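Local coordinates for Mgp-operon protein 3 (PDB 6RJ1) that probably takes part in the attachment of Mycoplasma pneumoniae to host cells as a surface adhesin, with a likely role in binding sugars, at residues Y6-L14 / Y40-V48. Residues are numbered along the deposited sequence; the frame is centred on the assembly and turned at random.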
loop_
_atom_site.group_PDB
_atom_site.type_symbol
_atom_site.label_atom_id
_atom_site.label_comp_id
_atom_site.label_asym_id
_atom_site.label_seq_id
_atom_site.Cartn_x
_atom_site.Cartn_y
_atom_site.Cartn_z
ATOM N N TYR A 6 1.758 0.992 -31.918
ATOM C CA TYR A 6 1.694 0.563 -30.515
ATOM C C TYR A 6 3.008 0.942 -29.850
ATOM O O TYR A 6 4.069 0.596 -30.366
ATOM C CB TYR A 6 1.464 -0.962 -30.390
ATOM C CG TYR A 6 0.279 -1.487 -31.169
ATOM C CD1 TYR A 6 -0.991 -1.532 -30.599
ATOM C CD2 TYR A 6 0.425 -1.945 -32.478
ATOM C CE1 TYR A 6 -2.091 -2.002 -31.321
ATOM C CE2 TYR A 6 -0.668 -2.417 -33.209
ATOM C CZ TYR A 6 -1.924 -2.446 -32.623
ATOM O OH TYR A 6 -3.004 -2.909 -33.332
ATOM N N LEU A 7 2.948 1.663 -28.728
ATOM C CA LEU A 7 4.142 2.104 -28.014
ATOM C C LEU A 7 4.600 1.061 -27.010
ATOM O O LEU A 7 3.800 0.630 -26.173
ATOM C CB LEU A 7 3.853 3.447 -27.323
ATOM C CG LEU A 7 4.826 4.608 -27.531
ATOM C CD1 LEU A 7 5.208 4.773 -28.981
ATOM C CD2 LEU A 7 4.212 5.899 -27.049
ATOM N N LEU A 8 5.876 0.642 -27.099
ATOM C CA LEU A 8 6.458 -0.332 -26.178
ATOM C C LEU A 8 7.677 0.241 -25.474
ATOM O O LEU A 8 8.497 0.904 -26.106
ATOM C CB LEU A 8 6.801 -1.676 -26.854
ATOM C CG LEU A 8 5.651 -2.621 -27.297
ATOM C CD1 LEU A 8 6.208 -3.906 -27.869
ATOM C CD2 LEU A 8 4.716 -2.993 -26.149
ATOM N N GLN A 9 7.785 -0.002 -24.157
ATOM C CA GLN A 9 8.906 0.474 -23.360
ATOM C C GLN A 9 10.059 -0.521 -23.321
ATOM O O GLN A 9 9.840 -1.732 -23.300
ATOM C CB GLN A 9 8.447 0.775 -21.928
ATOM C CG GLN A 9 9.426 1.631 -21.117
ATOM C CD GLN A 9 9.043 1.727 -19.665
ATOM O OE1 GLN A 9 7.865 1.720 -19.299
ATOM N NE2 GLN A 9 10.039 1.831 -18.799
ATOM N N ASP A 10 11.285 0.015 -23.320
ATOM C CA ASP A 10 12.562 -0.665 -23.125
ATOM C C ASP A 10 13.416 0.344 -22.351
ATOM O O ASP A 10 14.038 1.239 -22.949
ATOM C CB ASP A 10 13.222 -1.127 -24.435
ATOM C CG ASP A 10 14.487 -1.957 -24.229
ATOM O OD1 ASP A 10 14.679 -2.496 -23.105
ATOM O OD2 ASP A 10 15.282 -2.079 -25.191
ATOM N N HIS A 11 13.397 0.205 -21.011
ATOM C CA HIS A 11 14.038 1.053 -20.008
ATOM C C HIS A 11 13.608 2.535 -20.142
ATOM O O HIS A 11 12.585 2.904 -19.561
ATOM C CB HIS A 11 15.573 0.879 -19.936
ATOM C CG HIS A 11 16.206 1.742 -18.880
ATOM N ND1 HIS A 11 17.235 2.614 -19.185
ATOM C CD2 HIS A 11 15.873 1.900 -17.575
ATOM C CE1 HIS A 11 17.506 3.257 -18.058
ATOM N NE2 HIS A 11 16.723 2.851 -17.060
ATOM N N ASN A 12 14.368 3.367 -20.895
ATOM C CA ASN A 12 14.055 4.800 -21.069
ATOM C C ASN A 12 13.544 5.142 -22.466
ATOM O O ASN A 12 13.241 6.302 -22.746
ATOM C CB ASN A 12 15.249 5.691 -20.690
ATOM C CG ASN A 12 15.574 5.763 -19.218
ATOM O OD1 ASN A 12 14.784 5.413 -18.329
ATOM N ND2 ASN A 12 16.763 6.236 -18.931
ATOM N N THR A 13 13.425 4.123 -23.323
ATOM C CA THR A 13 12.984 4.268 -24.701
ATOM C C THR A 13 11.570 3.739 -24.908
ATOM O O THR A 13 11.259 2.631 -24.475
ATOM C CB THR A 13 14.021 3.644 -25.660
ATOM O OG1 THR A 13 15.287 4.254 -25.400
ATOM C CG2 THR A 13 13.663 3.842 -27.126
ATOM N N LEU A 14 10.722 4.558 -25.562
ATOM C CA LEU A 14 9.357 4.226 -25.953
ATOM C C LEU A 14 9.386 4.103 -27.473
ATOM O O LEU A 14 9.544 5.112 -28.168
ATOM C CB LEU A 14 8.353 5.295 -25.473
ATOM C CG LEU A 14 8.210 5.456 -23.948
ATOM C CD1 LEU A 14 7.298 6.599 -23.608
ATOM C CD2 LEU A 14 7.710 4.185 -23.287
ATOM N N TYR A 40 18.577 9.566 -14.472
ATOM C CA TYR A 40 17.127 9.531 -14.572
ATOM C C TYR A 40 16.654 8.247 -15.211
ATOM O O TYR A 40 17.297 7.715 -16.115
ATOM C CB TYR A 40 16.560 10.762 -15.270
ATOM C CG TYR A 40 16.467 11.967 -14.363
ATOM C CD1 TYR A 40 15.391 12.129 -13.493
ATOM C CD2 TYR A 40 17.447 12.955 -14.383
ATOM C CE1 TYR A 40 15.302 13.237 -12.654
ATOM C CE2 TYR A 40 17.364 14.072 -13.557
ATOM C CZ TYR A 40 16.289 14.209 -12.693
ATOM O OH TYR A 40 16.195 15.323 -11.899
ATOM N N GLU A 41 15.550 7.726 -14.688
ATOM C CA GLU A 41 14.949 6.463 -15.068
ATOM C C GLU A 41 13.441 6.670 -15.273
ATOM O O GLU A 41 12.783 7.284 -14.427
ATOM C CB GLU A 41 15.253 5.440 -13.952
ATOM C CG GLU A 41 14.601 4.071 -14.081
ATOM C CD GLU A 41 14.161 3.443 -12.762
ATOM O OE1 GLU A 41 14.637 2.323 -12.465
ATOM O OE2 GLU A 41 13.347 4.057 -12.029
ATOM N N LEU A 42 12.908 6.182 -16.418
ATOM C CA LEU A 42 11.485 6.271 -16.739
ATOM C C LEU A 42 10.728 5.249 -15.882
ATOM O O LEU A 42 11.036 4.057 -15.939
ATOM C CB LEU A 42 11.255 6.079 -18.246
ATOM C CG LEU A 42 9.812 5.863 -18.712
ATOM C CD1 LEU A 42 8.959 7.093 -18.499
ATOM C CD2 LEU A 42 9.772 5.434 -20.163
ATOM N N VAL A 43 9.784 5.737 -15.046
ATOM C CA VAL A 43 8.998 4.953 -14.071
ATOM C C VAL A 43 7.603 4.628 -14.583
ATOM O O VAL A 43 7.113 3.528 -14.348
ATOM C CB VAL A 43 8.903 5.650 -12.684
ATOM C CG1 VAL A 43 8.592 4.645 -11.586
ATOM C CG2 VAL A 43 10.168 6.412 -12.352
ATOM N N ASP A 44 6.941 5.598 -15.219
ATOM C CA ASP A 44 5.582 5.451 -15.750
ATOM C C ASP A 44 5.398 6.433 -16.880
ATOM O O ASP A 44 6.108 7.433 -16.948
ATOM C CB ASP A 44 4.522 5.695 -14.639
ATOM C CG ASP A 44 3.101 5.235 -14.956
ATOM O OD1 ASP A 44 2.892 4.623 -16.039
ATOM O OD2 ASP A 44 2.199 5.474 -14.117
ATOM N N TRP A 45 4.452 6.148 -17.769
ATOM C CA TRP A 45 4.140 6.987 -18.922
ATOM C C TRP A 45 2.719 6.690 -19.393
ATOM O O TRP A 45 2.234 5.573 -19.221
ATOM C CB TRP A 45 5.156 6.756 -20.066
ATOM C CG TRP A 45 5.237 5.328 -20.515
ATOM C CD1 TRP A 45 5.921 4.309 -19.913
ATOM C CD2 TRP A 45 4.548 4.748 -21.628
ATOM N NE1 TRP A 45 5.711 3.130 -20.593
ATOM C CE2 TRP A 45 4.860 3.368 -21.643
ATOM C CE3 TRP A 45 3.683 5.260 -22.610
ATOM C CZ2 TRP A 45 4.382 2.509 -22.633
ATOM C CZ3 TRP A 45 3.201 4.400 -23.581
ATOM C CH2 TRP A 45 3.546 3.044 -23.584
ATOM N N LYS A 46 2.050 7.694 -19.964
ATOM C CA LYS A 46 0.691 7.561 -20.472
ATOM C C LYS A 46 0.556 8.338 -21.784
ATOM O O LYS A 46 1.054 9.463 -21.894
ATOM C CB LYS A 46 -0.356 8.065 -19.447
ATOM C CG LYS A 46 -0.392 7.352 -18.085
ATOM C CD LYS A 46 -1.017 5.958 -18.083
ATOM C CE LYS A 46 -0.694 5.195 -16.814
ATOM N NZ LYS A 46 -1.551 5.582 -15.650
ATOM N N ARG A 47 -0.102 7.736 -22.781
ATOM C CA ARG A 47 -0.388 8.399 -24.052
ATOM C C ARG A 47 -1.724 9.127 -23.806
ATOM O O ARG A 47 -2.679 8.505 -23.324
ATOM C CB ARG A 47 -0.537 7.362 -25.174
ATOM C CG ARG A 47 0.394 7.536 -26.355
ATOM C CD ARG A 47 -0.254 6.857 -27.559
ATOM N NE ARG A 47 -0.136 7.568 -28.841
ATOM C CZ ARG A 47 -0.568 8.807 -29.090
ATOM N NH1 ARG A 47 -0.451 9.324 -30.306
ATOM N NH2 ARG A 47 -1.091 9.547 -28.119
ATOM N N VAL A 48 -1.767 10.445 -24.042
ATOM C CA VAL A 48 -2.968 11.251 -23.810
ATOM C C VAL A 48 -3.548 11.694 -25.152
ATOM O O VAL A 48 -2.973 12.541 -25.839
ATOM C CB VAL A 48 -2.719 12.428 -22.825
ATOM C CG1 VAL A 48 -3.963 13.298 -22.679
ATOM C CG2 VAL A 48 -2.269 11.917 -21.461
#
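Trp-45 meets Leu-14 with a face of its indole and Gln-9 with an edge, and together the three illustrate how two sheets can pack with polar groups built into the seam. Leu-14 sets CD2 over one face, 3.5 Å from the centroid of the five-membered ring and only 13° off its normal, a CH-pi contact. Gln-9 comes instead to the rim: OE1 lies in the ring plane, 2.9 Å from NE1 of Trp-45, and accepts its hydrogen bond, which is clearly bent, with the amide turned 78° from the indole. With CG of Gln-9 anti to the backbone N (chi1 -164°) and the chain extended beyond it, the amide reaches both the indole and its own turn, where NE2 donates to O of His-11 at 2.9 Å. Farther along the indole, CB of Leu-7 packs against CH2 of Trp-45 at 3.8 Å.

Leu-42 fills the middle, its CD2 meeting CD2 of Leu-14 at 3.9 Å, roughly at a right angle, and lying close to the Gln-9 amide. At the type II' turn linking strands 6-10 and 13-17, the amide of Asn-12 reads the edge of strand 40-48 as a backbone would: OD1 receives N of Leu-42 at 2.8 Å, nearly straight, and ND2 gives a longer bond to O of Tyr-40 at 3.2 Å. That carbonyl also accepts from Lys-375. Leu-53, from the adjacent strand 52-59, touches both Trp-45 and Leu-14.

Strand 40-48 is an outermost strand of its sheet, and the chemistry implies that side-chain amides together with apolar packing, rather than main-chain pairing, join it to the N-terminal hairpin: Asn-12 occupies two of its backbone groups, while Gln-9 probably fixes the indole's rotation and satisfies its N-H.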